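Local coordinates for vaginolysin (Gardnerella vaginalis, PDB 5IMY), which probably binds cholesterol in host membranes and lyses cells as a secreted cytolysin, presumably by inserting transmembrane beta strands, at residues D54-N59 / V63-Q68; S273-F278 / H298-N303; S173-N178 / D200-G205. One frame throughout, in Å; residues are numbered along the deposited sequence.

Interaction 1: D54-N59 / V63-Q68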
ATOM      1  N   ASP A  54      -7.040  -7.001   8.571  1.00 41.69           N
ATOM      2  CA  ASP A  54      -8.431  -7.399   8.708  1.00 39.92           C
ATOM      3  C   ASP A  54      -9.289  -6.148   8.599  1.00 39.55           C
ATOM      4  O   ASP A  54      -8.780  -5.024   8.574  1.00 47.14           O
ATOM      5  CB  ASP A  54      -8.682  -8.135  10.030  1.00 43.22           C
ATOM      6  CG  ASP A  54      -9.485  -9.412   9.848  1.00 57.50           C
ATOM      7  OD1 ASP A  54     -10.173  -9.548   8.813  1.00 60.90           O
ATOM      8  OD2 ASP A  54      -9.430 -10.279  10.743  1.00 58.41           O
ATOM      9  N   SER A  55     -10.604  -6.348   8.533  1.00 42.22           N
ATOM     10  CA  SER A  55     -11.511  -5.238   8.285  1.00 43.29           C
ATOM     11  C   SER A  55     -12.877  -5.532   8.885  1.00 40.28           C
ATOM     12  O   SER A  55     -13.229  -6.683   9.157  1.00 37.88           O
ATOM     13  CB  SER A  55     -11.648  -4.962   6.783  1.00 44.08           C
ATOM     14  OG  SER A  55     -12.119  -6.109   6.098  1.00 41.68           O
ATOM     15  N   PHE A  56     -13.640  -4.459   9.096  1.00 42.50           N
ATOM     16  CA  PHE A  56     -15.037  -4.542   9.499  1.00 49.74           C
ATOM     17  C   PHE A  56     -15.749  -3.302   8.968  1.00 55.02           C
ATOM     18  O   PHE A  56     -15.125  -2.407   8.388  1.00 48.90           O
ATOM     19  CB  PHE A  56     -15.172  -4.684  11.018  1.00 52.72           C
ATOM     20  CG  PHE A  56     -14.306  -3.740  11.797  1.00 50.80           C
ATOM     21  CD1 PHE A  56     -14.786  -2.503  12.189  1.00 53.21           C
ATOM     22  CD2 PHE A  56     -13.012  -4.092  12.141  1.00 48.99           C
ATOM     23  CE1 PHE A  56     -13.991  -1.633  12.911  1.00 50.67           C
ATOM     24  CE2 PHE A  56     -12.210  -3.227  12.859  1.00 52.40           C
ATOM     25  CZ  PHE A  56     -12.700  -1.995  13.244  1.00 51.98           C
ATOM     26  N   ASN A  57     -17.073  -3.248   9.170  1.00 60.28           N
ATOM     27  CA  ASN A  57     -17.930  -2.255   8.515  1.00 65.28           C
ATOM     28  C   ASN A  57     -18.899  -1.637   9.529  1.00 78.12           C
ATOM     29  O   ASN A  57     -20.105  -1.883   9.477  1.00 91.18           O
ATOM     30  CB  ASN A  57     -18.699  -2.891   7.352  1.00 58.86           C
ATOM     31  CG  ASN A  57     -17.982  -2.751   6.028  1.00 53.56           C
ATOM     32  OD1 ASN A  57     -17.473  -1.683   5.695  1.00 56.45           O
ATOM     33  ND2 ASN A  57     -17.950  -3.831   5.257  1.00 51.68           N
ATOM     34  N   LYS A  58     -18.378  -0.814  10.439  1.00 83.20           N
ATOM     35  CA  LYS A  58     -19.253  -0.063  11.334  1.00 90.71           C
ATOM     36  C   LYS A  58     -20.208   0.789  10.508  1.00 92.71           C
ATOM     37  O   LYS A  58     -19.776   1.693   9.786  1.00 92.55           O
ATOM     38  CB  LYS A  58     -18.425   0.807  12.286  1.00 79.29           C
ATOM     39  CG  LYS A  58     -19.230   1.728  13.225  1.00 85.79           C
ATOM     40  CD  LYS A  58     -20.552   1.112  13.703  1.00 91.51           C
ATOM     41  CE  LYS A  58     -21.281   2.012  14.692  1.00 88.14           C
ATOM     42  NZ  LYS A  58     -22.641   1.491  15.026  1.00 67.21           N
ATOM     43  N   ASN A  59     -21.510   0.513  10.646  1.00 95.24           N
ATOM     44  CA  ASN A  59     -22.565   1.066   9.798  1.00103.38           C
ATOM     45  C   ASN A  59     -22.023   1.409   8.413  1.00107.63           C
ATOM     46  O   ASN A  59     -22.013   0.551   7.524  1.00102.48           O
ATOM     47  CB  ASN A  59     -23.252   2.277  10.462  1.00110.37           C
ATOM     48  CG  ASN A  59     -22.279   3.314  11.017  1.00110.95           C
ATOM     49  OD1 ASN A  59     -21.179   2.996  11.448  1.00 99.13           O
ATOM     50  ND2 ASN A  59     -22.708   4.570  11.024  1.00112.44           N
ATOM     51  N   VAL A  63     -13.421   0.107   8.014  1.00 55.20           N
ATOM     52  CA  VAL A  63     -12.224   0.207   8.843  1.00 49.82           C
ATOM     53  C   VAL A  63     -11.278  -0.933   8.493  1.00 42.01           C
ATOM     54  O   VAL A  63     -11.686  -2.101   8.455  1.00 41.49           O
ATOM     55  CB  VAL A  63     -12.585   0.172  10.338  1.00 53.75           C
ATOM     56  CG1 VAL A  63     -11.342   0.376  11.202  1.00 53.08           C
ATOM     57  CG2 VAL A  63     -13.643   1.222  10.658  1.00 57.93           C
ATOM     58  N   VAL A  64     -10.014  -0.596   8.242  1.00 47.29           N
ATOM     59  CA  VAL A  64      -8.945  -1.571   8.055  1.00 41.32           C
ATOM     60  C   VAL A  64      -7.965  -1.425   9.209  1.00 48.30           C
ATOM     61  O   VAL A  64      -7.571  -0.305   9.557  1.00 44.88           O
ATOM     62  CB  VAL A  64      -8.227  -1.379   6.706  1.00 45.42           C
ATOM     63  CG1 VAL A  64      -6.928  -2.196   6.656  1.00 41.91           C
ATOM     64  CG2 VAL A  64      -9.137  -1.773   5.555  1.00 52.75           C
ATOM     65  N   VAL A  65      -7.576  -2.551   9.798  1.00 51.10           N
ATOM     66  CA  VAL A  65      -6.494  -2.604  10.774  1.00 46.48           C
ATOM     67  C   VAL A  65      -5.397  -3.479  10.188  1.00 47.07           C
ATOM     68  O   VAL A  65      -5.679  -4.558   9.653  1.00 47.01           O
ATOM     69  CB  VAL A  65      -6.967  -3.147  12.135  1.00 43.50           C
ATOM     70  CG1 VAL A  65      -8.107  -2.298  12.680  1.00 54.39           C
ATOM     71  CG2 VAL A  65      -7.397  -4.608  12.027  1.00 56.22           C
ATOM     72  N   GLU A  66      -4.154  -3.008  10.267  1.00 47.88           N
ATOM     73  CA  GLU A  66      -3.022  -3.737   9.713  1.00 46.42           C
ATOM     74  C   GLU A  66      -1.938  -3.856  10.770  1.00 47.61           C
ATOM     75  O   GLU A  66      -1.519  -2.851  11.355  1.00 48.74           O
ATOM     76  CB  GLU A  66      -2.490  -3.054   8.443  1.00 42.94           C
ATOM     77  CG  GLU A  66      -1.122  -2.395   8.558  1.00 51.05           C
ATOM     78  CD  GLU A  66      -0.603  -1.926   7.215  1.00 68.76           C
ATOM     79  OE1 GLU A  66      -1.421  -1.776   6.282  1.00 68.92           O
ATOM     80  OE2 GLU A  66       0.626  -1.727   7.087  1.00 73.24           O
ATOM     81  N   HIS A  67      -1.495  -5.084  11.008  1.00 51.28           N
ATOM     82  CA  HIS A  67      -0.465  -5.388  11.985  1.00 42.08           C
ATOM     83  C   HIS A  67       0.805  -5.792  11.252  1.00 44.02           C
ATOM     84  O   HIS A  67       0.751  -6.529  10.263  1.00 47.38           O
ATOM     85  CB  HIS A  67      -0.915  -6.521  12.915  1.00 38.55           C
ATOM     86  CG  HIS A  67      -2.347  -6.425  13.340  1.00 51.55           C
ATOM     87  ND1 HIS A  67      -2.722  -6.276  14.657  1.00 60.08           N
ATOM     88  CD2 HIS A  67      -3.497  -6.461  12.626  1.00 52.60           C
ATOM     89  CE1 HIS A  67      -4.040  -6.222  14.736  1.00 54.29           C
ATOM     90  NE2 HIS A  67      -4.534  -6.329  13.518  1.00 50.17           N
ATOM     91  N   GLN A  68       1.944  -5.299  11.727  1.00 45.12           N
ATOM     92  CA  GLN A  68       3.222  -5.656  11.133  1.00 53.02           C
ATOM     93  C   GLN A  68       4.303  -5.545  12.195  1.00 50.07           C
ATOM     94  O   GLN A  68       4.244  -4.671  13.064  1.00 47.65           O
ATOM     95  CB  GLN A  68       3.549  -4.761   9.930  1.00 48.62           C
ATOM     96  CG  GLN A  68       4.243  -3.458  10.283  1.00 55.60           C
ATOM     97  CD  GLN A  68       3.951  -2.359   9.284  1.00 66.73           C
ATOM     98  OE1 GLN A  68       4.284  -2.466   8.102  1.00 60.62           O
ATOM     99  NE2 GLN A  68       3.314  -1.292   9.756  1.00 70.74           N
TER

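Interaction 2: S273-F278 / H298-N303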
ATOM      1  N   SER A 273     -11.198   8.070  17.064  1.00 42.34           N
ATOM      2  CA  SER A 273     -11.127   8.358  15.639  1.00 46.13           C
ATOM      3  C   SER A 273     -10.249   7.331  14.939  1.00 48.22           C
ATOM      4  O   SER A 273      -9.149   7.015  15.404  1.00 54.05           O
ATOM      5  CB  SER A 273     -10.575   9.765  15.407  1.00 53.88           C
ATOM      6  OG  SER A 273     -10.225   9.954  14.045  1.00 49.45           O
ATOM      7  N   LYS A 274     -10.741   6.806  13.819  1.00 54.63           N
ATOM      8  CA  LYS A 274      -9.999   5.857  13.006  1.00 52.50           C
ATOM      9  C   LYS A 274      -9.135   6.548  11.961  1.00 51.04           C
ATOM     10  O   LYS A 274      -8.791   5.934  10.945  1.00 55.73           O
ATOM     11  CB  LYS A 274     -10.964   4.886  12.322  1.00 52.72           C
ATOM     12  CG  LYS A 274     -12.038   4.320  13.241  1.00 48.51           C
ATOM     13  CD  LYS A 274     -11.451   3.364  14.267  1.00 48.50           C
ATOM     14  CE  LYS A 274     -12.378   3.196  15.462  1.00 48.95           C
ATOM     15  NZ  LYS A 274     -13.639   2.488  15.120  1.00 56.69           N
ATOM     16  N   SER A 275      -8.782   7.808  12.188  1.00 47.80           N
ATOM     17  CA  SER A 275      -8.091   8.612  11.194  1.00 56.20           C
ATOM     18  C   SER A 275      -6.582   8.462  11.319  1.00 63.51           C
ATOM     19  O   SER A 275      -6.043   8.364  12.426  1.00 59.08           O
ATOM     20  CB  SER A 275      -8.472  10.086  11.351  1.00 58.95           C
ATOM     21  OG  SER A 275      -7.636  10.918  10.567  1.00 58.29           O
ATOM     22  N   THR A 276      -5.907   8.444  10.177  1.00 71.72           N
ATOM     23  CA  THR A 276      -4.490   8.772  10.144  1.00 72.26           C
ATOM     24  C   THR A 276      -4.371  10.251  10.512  1.00 74.15           C
ATOM     25  O   THR A 276      -5.344  10.898  10.903  1.00 77.61           O
ATOM     26  CB  THR A 276      -3.885   8.440   8.781  1.00 70.01           C
ATOM     27  OG1 THR A 276      -2.484   8.738   8.794  1.00 73.45           O
ATOM     28  CG2 THR A 276      -4.562   9.235   7.669  1.00 66.03           C
ATOM     29  N   ASP A 277      -3.170  10.811  10.409  1.00 65.90           N
ATOM     30  CA  ASP A 277      -2.899  12.188  10.813  1.00 69.60           C
ATOM     31  C   ASP A 277      -3.053  12.392  12.315  1.00 63.97           C
ATOM     32  O   ASP A 277      -2.815  13.506  12.800  1.00 59.76           O
ATOM     33  CB  ASP A 277      -3.804  13.203  10.093  1.00 69.93           C
ATOM     34  CG  ASP A 277      -3.489  13.326   8.617  1.00 83.14           C
ATOM     35  OD1 ASP A 277      -4.014  12.515   7.823  1.00 83.07           O
ATOM     36  OD2 ASP A 277      -2.723  14.239   8.246  1.00 78.32           O
ATOM     37  N   PHE A 278      -3.447  11.363  13.072  1.00 64.64           N
ATOM     38  CA  PHE A 278      -3.611  11.517  14.513  1.00 61.47           C
ATOM     39  C   PHE A 278      -2.292  11.893  15.176  1.00 49.88           C
ATOM     40  O   PHE A 278      -2.232  12.831  15.980  1.00 46.44           O
ATOM     41  CB  PHE A 278      -4.167  10.225  15.113  1.00 54.28           C
ATOM     42  CG  PHE A 278      -4.299  10.260  16.608  1.00 47.29           C
ATOM     43  CD1 PHE A 278      -5.142  11.171  17.219  1.00 41.44           C
ATOM     44  CD2 PHE A 278      -3.585   9.378  17.403  1.00 51.56           C
ATOM     45  CE1 PHE A 278      -5.267  11.209  18.592  1.00 41.64           C
ATOM     46  CE2 PHE A 278      -3.707   9.410  18.778  1.00 48.62           C
ATOM     47  CZ  PHE A 278      -4.550  10.326  19.374  1.00 44.98           C
ATOM     48  N   HIS A 298      -8.312  19.997  13.484  1.00 71.49           N
ATOM     49  CA  HIS A 298      -9.236  20.503  14.490  1.00 71.18           C
ATOM     50  C   HIS A 298     -10.191  19.413  14.954  1.00 65.68           C
ATOM     51  O   HIS A 298     -10.402  19.228  16.156  1.00 65.12           O
ATOM     52  CB  HIS A 298     -10.006  21.697  13.924  1.00 78.55           C
ATOM     53  CG  HIS A 298     -10.783  22.454  14.954  1.00 82.49           C
ATOM     54  ND1 HIS A 298     -12.157  22.556  14.923  1.00 84.14           N
ATOM     55  CD2 HIS A 298     -10.379  23.142  16.047  1.00 86.07           C
ATOM     56  CE1 HIS A 298     -12.566  23.275  15.953  1.00 88.39           C
ATOM     57  NE2 HIS A 298     -11.506  23.643  16.650  1.00 91.94           N
ATOM     58  N   ARG A 299     -10.759  18.659  14.010  1.00 63.48           N
ATOM     59  CA  ARG A 299     -11.790  17.686  14.364  1.00 72.22           C
ATOM     60  C   ARG A 299     -11.229  16.547  15.204  1.00 64.94           C
ATOM     61  O   ARG A 299     -11.920  16.038  16.093  1.00 68.88           O
ATOM     62  CB  ARG A 299     -12.453  17.135  13.100  1.00 76.04           C
ATOM     63  CG  ARG A 299     -12.777  18.198  12.063  1.00 77.73           C
ATOM     64  CD  ARG A 299     -13.908  17.779  11.141  1.00 89.05           C
ATOM     65  NE  ARG A 299     -13.606  16.550  10.411  1.00 87.80           N
ATOM     66  CZ  ARG A 299     -12.992  16.500   9.231  1.00 88.15           C
ATOM     67  NH1 ARG A 299     -12.596  17.612   8.624  1.00 77.77           N
ATOM     68  NH2 ARG A 299     -12.771  15.327   8.653  1.00 88.76           N
ATOM     69  N   ILE A 300      -9.987  16.133  14.944  1.00 71.10           N
ATOM     70  CA  ILE A 300      -9.382  15.070  15.740  1.00 68.95           C
ATOM     71  C   ILE A 300      -9.184  15.533  17.177  1.00 62.56           C
ATOM     72  O   ILE A 300      -9.401  14.767  18.125  1.00 61.60           O
ATOM     73  CB  ILE A 300      -8.054  14.618  15.105  1.00 68.69           C
ATOM     74  CG1 ILE A 300      -8.260  14.205  13.642  1.00 63.25           C
ATOM     75  CG2 ILE A 300      -7.435  13.474  15.904  1.00 71.89           C
ATOM     76  CD1 ILE A 300      -9.389  13.210  13.416  1.00 61.08           C
ATOM     77  N   LEU A 301      -8.777  16.788  17.366  1.00 62.99           N
ATOM     78  CA  LEU A 301      -8.435  17.275  18.696  1.00 66.05           C
ATOM     79  C   LEU A 301      -9.658  17.616  19.540  1.00 71.20           C
ATOM     80  O   LEU A 301      -9.524  17.763  20.760  1.00 70.78           O
ATOM     81  CB  LEU A 301      -7.511  18.489  18.578  1.00 66.33           C
ATOM     82  CG  LEU A 301      -6.166  18.202  17.893  1.00 62.23           C
ATOM     83  CD1 LEU A 301      -5.340  19.467  17.776  1.00 61.89           C
ATOM     84  CD2 LEU A 301      -5.370  17.129  18.633  1.00 55.86           C
ATOM     85  N   GLN A 302     -10.843  17.744  18.936  1.00 74.78           N
ATOM     86  CA  GLN A 302     -12.065  17.810  19.731  1.00 76.76           C
ATOM     87  C   GLN A 302     -12.483  16.444  20.255  1.00 74.09           C
ATOM     88  O   GLN A 302     -13.396  16.369  21.082  1.00 71.45           O
ATOM     89  CB  GLN A 302     -13.241  18.386  18.928  1.00 80.64           C
ATOM     90  CG  GLN A 302     -12.917  19.491  17.939  1.00 82.83           C
ATOM     91  CD  GLN A 302     -12.446  20.773  18.600  1.00 89.75           C
ATOM     92  OE1 GLN A 302     -11.425  21.342  18.215  1.00 86.75           O
ATOM     93  NE2 GLN A 302     -13.200  21.248  19.582  1.00 84.86           N
ATOM     94  N   ASN A 303     -11.856  15.369  19.776  1.00 70.30           N
ATOM     95  CA  ASN A 303     -12.183  14.011  20.193  1.00 68.96           C
ATOM     96  C   ASN A 303     -11.018  13.322  20.891  1.00 63.12           C
ATOM     97  O   ASN A 303     -11.048  12.097  21.061  1.00 55.64           O
ATOM     98  CB  ASN A 303     -12.627  13.182  18.984  1.00 69.76           C
ATOM     99  CG  ASN A 303     -14.133  13.112  18.850  1.00 76.61           C
ATOM    100  OD1 ASN A 303     -14.786  12.280  19.481  1.00 80.36           O
ATOM    101  ND2 ASN A 303     -14.695  13.987  18.025  1.00 79.82           N
TER

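Interaction 3: S173-N178 / D200-G205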
ATOM      1  N   SER A 173       3.819   5.962  20.154  1.00 40.45           N
ATOM      2  CA  SER A 173       2.512   5.331  20.068  1.00 40.76           C
ATOM      3  C   SER A 173       2.443   4.156  21.035  1.00 39.77           C
ATOM      4  O   SER A 173       3.388   3.372  21.150  1.00 38.90           O
ATOM      5  CB  SER A 173       2.247   4.856  18.641  1.00 39.21           C
ATOM      6  OG  SER A 173       0.891   5.044  18.280  1.00 45.15           O
ATOM      7  N   ALA A 174       1.323   4.042  21.743  1.00 37.89           N
ATOM      8  CA  ALA A 174       1.130   2.944  22.686  1.00 36.37           C
ATOM      9  C   ALA A 174       0.830   1.674  21.899  1.00 40.48           C
ATOM     10  O   ALA A 174      -0.245   1.542  21.303  1.00 42.45           O
ATOM     11  CB  ALA A 174       0.006   3.266  23.666  1.00 34.45           C
ATOM     12  N   GLN A 175       1.775   0.749  21.892  1.00 39.07           N
ATOM     13  CA  GLN A 175       1.658  -0.506  21.157  1.00 37.55           C
ATOM     14  C   GLN A 175       1.907  -1.726  22.030  1.00 40.22           C
ATOM     15  O   GLN A 175       1.183  -2.716  21.908  1.00 38.37           O
ATOM     16  CB  GLN A 175       2.637  -0.500  19.972  1.00 37.23           C
ATOM     17  CG  GLN A 175       2.298   0.531  18.904  1.00 39.25           C
ATOM     18  CD  GLN A 175       0.983   0.233  18.208  1.00 39.83           C
ATOM     19  OE1 GLN A 175       0.512  -0.903  18.200  1.00 33.71           O
ATOM     20  NE2 GLN A 175       0.385   1.260  17.617  1.00 41.21           N
ATOM     21  N   SER A 176       2.912  -1.683  22.901  1.00 40.38           N
ATOM     22  CA  SER A 176       3.168  -2.778  23.825  1.00 35.73           C
ATOM     23  C   SER A 176       3.970  -2.241  24.998  1.00 36.22           C
ATOM     24  O   SER A 176       4.750  -1.297  24.852  1.00 38.26           O
ATOM     25  CB  SER A 176       3.924  -3.927  23.147  1.00 39.43           C
ATOM     26  OG  SER A 176       5.264  -3.560  22.867  1.00 38.78           O
ATOM     27  N   MET A 177       3.768  -2.851  26.165  1.00 41.19           N
ATOM     28  CA  MET A 177       4.504  -2.427  27.348  1.00 39.30           C
ATOM     29  C   MET A 177       6.008  -2.583  27.167  1.00 40.92           C
ATOM     30  O   MET A 177       6.777  -1.915  27.866  1.00 45.02           O
ATOM     31  CB  MET A 177       4.041  -3.222  28.571  1.00 38.18           C
ATOM     32  CG  MET A 177       4.619  -2.727  29.887  1.00 48.08           C
ATOM     33  SD  MET A 177       4.197  -1.009  30.241  1.00 64.47           S
ATOM     34  CE  MET A 177       2.426  -1.135  30.482  1.00 53.39           C
ATOM     35  N   ASN A 178       6.444  -3.439  26.241  1.00 33.96           N
ATOM     36  CA  ASN A 178       7.871  -3.663  26.039  1.00 39.61           C
ATOM     37  C   ASN A 178       8.503  -2.574  25.176  1.00 39.08           C
ATOM     38  O   ASN A 178       9.610  -2.114  25.477  1.00 42.92           O
ATOM     39  CB  ASN A 178       8.102  -5.041  25.420  1.00 46.20           C
ATOM     40  CG  ASN A 178       8.486  -6.086  26.450  1.00 50.15           C
ATOM     41  OD1 ASN A 178       8.399  -5.853  27.657  1.00 49.23           O
ATOM     42  ND2 ASN A 178       8.913  -7.251  25.976  1.00 61.67           N
ATOM     43  N   ASP A 200      -5.089  -3.897  24.021  1.00 55.26           N
ATOM     44  CA  ASP A 200      -6.003  -4.679  23.193  1.00 56.18           C
ATOM     45  C   ASP A 200      -6.896  -3.770  22.358  1.00 50.81           C
ATOM     46  O   ASP A 200      -7.232  -4.096  21.214  1.00 47.75           O
ATOM     47  CB  ASP A 200      -6.854  -5.599  24.066  1.00 62.06           C
ATOM     48  CG  ASP A 200      -6.023  -6.465  24.992  1.00 66.36           C
ATOM     49  OD1 ASP A 200      -5.493  -7.497  24.527  1.00 57.19           O
ATOM     50  OD2 ASP A 200      -5.905  -6.114  26.185  1.00 65.82           O
ATOM     51  N   ALA A 201      -7.291  -2.624  22.916  1.00 49.70           N
ATOM     52  CA  ALA A 201      -8.138  -1.693  22.181  1.00 48.04           C
ATOM     53  C   ALA A 201      -7.400  -1.067  21.006  1.00 49.78           C
ATOM     54  O   ALA A 201      -8.010  -0.802  19.964  1.00 47.06           O
ATOM     55  CB  ALA A 201      -8.654  -0.604  23.121  1.00 51.39           C
ATOM     56  N   VAL A 202      -6.096  -0.825  21.148  1.00 47.60           N
ATOM     57  CA  VAL A 202      -5.328  -0.224  20.062  1.00 46.07           C
ATOM     58  C   VAL A 202      -5.202  -1.197  18.899  1.00 43.31           C
ATOM     59  O   VAL A 202      -5.423  -0.838  17.736  1.00 40.29           O
ATOM     60  CB  VAL A 202      -3.944   0.225  20.566  1.00 41.45           C
ATOM     61  CG1 VAL A 202      -3.141   0.857  19.433  1.00 37.95           C
ATOM     62  CG2 VAL A 202      -4.086   1.196  21.724  1.00 47.05           C
ATOM     63  N   HIS A 203      -4.844  -2.444  19.195  1.00 45.26           N
ATOM     64  CA  HIS A 203      -4.594  -3.422  18.146  1.00 50.66           C
ATOM     65  C   HIS A 203      -5.879  -3.906  17.486  1.00 49.73           C
ATOM     66  O   HIS A 203      -5.826  -4.438  16.372  1.00 45.75           O
ATOM     67  CB  HIS A 203      -3.814  -4.600  18.726  1.00 50.78           C
ATOM     68  CG  HIS A 203      -2.450  -4.233  19.227  1.00 48.28           C
ATOM     69  ND1 HIS A 203      -1.365  -4.088  18.387  1.00 47.74           N
ATOM     70  CD2 HIS A 203      -1.992  -3.985  20.482  1.00 48.28           C
ATOM     71  CE1 HIS A 203      -0.301  -3.767  19.101  1.00 39.83           C
ATOM     72  NE2 HIS A 203      -0.652  -3.696  20.373  1.00 43.20           N
ATOM     73  N   LYS A 204      -7.029  -3.731  18.138  1.00 50.66           N
ATOM     74  CA  LYS A 204      -8.317  -3.994  17.505  1.00 46.55           C
ATOM     75  C   LYS A 204      -8.817  -2.818  16.683  1.00 44.81           C
ATOM     76  O   LYS A 204      -9.905  -2.907  16.104  1.00 46.51           O
ATOM     77  CB  LYS A 204      -9.366  -4.346  18.565  1.00 46.08           C
ATOM     78  CG  LYS A 204      -9.250  -5.751  19.115  1.00 43.65           C
ATOM     79  CD  LYS A 204     -10.050  -5.904  20.398  1.00 56.66           C
ATOM     80  CE  LYS A 204      -9.953  -7.317  20.946  1.00 67.75           C
ATOM     81  NZ  LYS A 204     -10.445  -8.327  19.969  1.00 79.94           N
ATOM     82  N   GLY A 205      -8.058  -1.727  16.615  1.00 39.10           N
ATOM     83  CA  GLY A 205      -8.528  -0.536  15.943  1.00 37.10           C
ATOM     84  C   GLY A 205      -9.616   0.210  16.676  1.00 44.25           C
ATOM     85  O   GLY A 205     -10.201   1.136  16.110  1.00 39.68           O
TER

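Interaction 1: D54-N59 / V63-Q68
F56 and V63 face each other as a hydrogen-bonded pair of an antiparallel hairpin, and the isopropyl group of V63 lies over one face of the phenyl ring. V63 CB sits 3.9 Å from the F56 ring centroid in a CH-pi contact, 28° off the ring normal. Its methyls follow the CZ-CE1 side of the ring: V63 CG1 comes within 3.4 Å of F56 CZ, V63 CG2 within 3.7 Å of F56 CE1. The ring gets there because F56 CG stands between the backbone N and the carbonyl carbon (chi1 46°), which swings the aromatic group back across to the partner strand. F56 CE2 also meets V65 CG1, at 4.2 Å.

Two reciprocal backbone bonds hold this pair. F56 N donates to V63 O, and V63 N returns a 3.1 Å bond to F56 O. V63 O is approached a second time by S55 CA, whose CA-H...O contact measures 3.1 Å.

D54 repeats the reciprocal pairing with V65: D54 N donates to V65 O, and V65 N binds D54 O at 3.0 Å. The carboxylate of D54 turns from the hairpin; its OD1 accepts a weak bond from S55 N and makes a long, weak ion pair with K50 of the second subunit. That subunit also supplies the F51 N bound by S55 OG.

The chemistry thus divides: main-chain bonds fix the register, F56, V63 and V65 form an apolar patch on one face, S55 lies on the other, and the polar ends of D54 and S55 reach the second subunit.

Interaction 2: S273-F278 / H298-N303
I300 bridges helix 298-301 and the loop 273-278, inside the helical insertion between strands 263-271 and 305-311. Its place in the fold is consistent with the second transmembrane-hairpin region of cholesterol-dependent cytolysins, which in the soluble toxins is folded as short helices. The isoleucine reaches across with both branches. Its CG2, anti to the backbone N, meets the edge of the F278 ring close to the ring plane, with I300 CG2 3.5 Å from F278 CD1. The other arm ends in CD1, which lies against two serines: I300 CD1 is 3.4 Å from S273 OG and 3.9 Å from S275 CB. No hydrogen bond links the two segments directly, so van der Waals contact carries their meeting.

The serine pair is held in shape by its own loop. S273 OG accepts from S275 N at 3.2 Å, with an N-H...O angle of 142°, and closes an ST turn, so the oxygen that touches the methyl also accepts a backbone N-H of its own loop. Further out, Q208 NE2 bonds to the carbonyl oxygens of both S273 and S275. F278 lies at the start of helix 278-286, and its ring also packs on T304. After I300, N303 N bonds to I300 O, 3.0 Å away. One hydroxyl ties the two segments indirectly: T271 OG1 receives S273 N and bonds to N303 O.

Interaction 3: S173-N178 / D200-G205
H203 and Q175 are joined by the one hydrogen bond across these segments, from imidazole NE2 to the main-chain O of Q175. It is short, 2.6 Å from H203 NE2 to Q175 O, and runs at 157° through the hydrogen. The donor lies in the carbonyl plane on a lone pair, and the oxygen sits only 8° out of the imidazole plane, so both groups are well aligned. The imidazole is gripped at its other nitrogen too, where ND1 is hydrogen-bonded to T372 OG1 of strand 363-389; the two bonds together fix the rotation of the ring.

A close contact without a hydrogen bond comes from the Q175 amide. Its chain bends at chi2 (-65°) and brings Q175 OE1 to 3.1 Å from H203 CE1, the amide and ring planes standing nearly perpendicular. That oxygen is hydrogen-bonded to T372 N, so residue T372 binds both Q175 and H203.

Van der Waals contact is supplied by V202, one residue earlier on the helix. V202 CG1 rests 3.5 Å from A174 O and 4.0 Å from Q175 NE2.

Helix-end motifs frame the contact. S176 OG caps the helix 177-184 by accepting from Q179 N, and helix 199-203 ends at G205 in a Schellman motif, with G205 N bonded to V202 O at 3.0 Å.

Short helices between strands 166-173 and 208-223, docked through T372 on a long strand, probably correspond to the first transmembrane-hairpin region of cholesterol-dependent cytolysins, in the folded state of the soluble toxin.

Along the chain interaction 1 comes first, then interaction 3, then interaction 2, with centres about 15 Å (1 to 3) and 17 Å (both other pairs) apart. Interaction 1 belongs to the mixed sheet of the long strand 363-389. Interactions 3 and 2 lie in the helical segments between strands 166-173 and 208-223, and between 263-271 and 305-311, beside the large antiparallel sheet that includes these strands. All three touch one another: V65 CG1 packs on G205 CA at 3.7 Å, K274 CE lies 3.1 Å from G205 O, and V63 CG1 meets K274 CD at 4.3 Å. The hairpin thus lies against both, an interface that pore formation in this family would be expected to break.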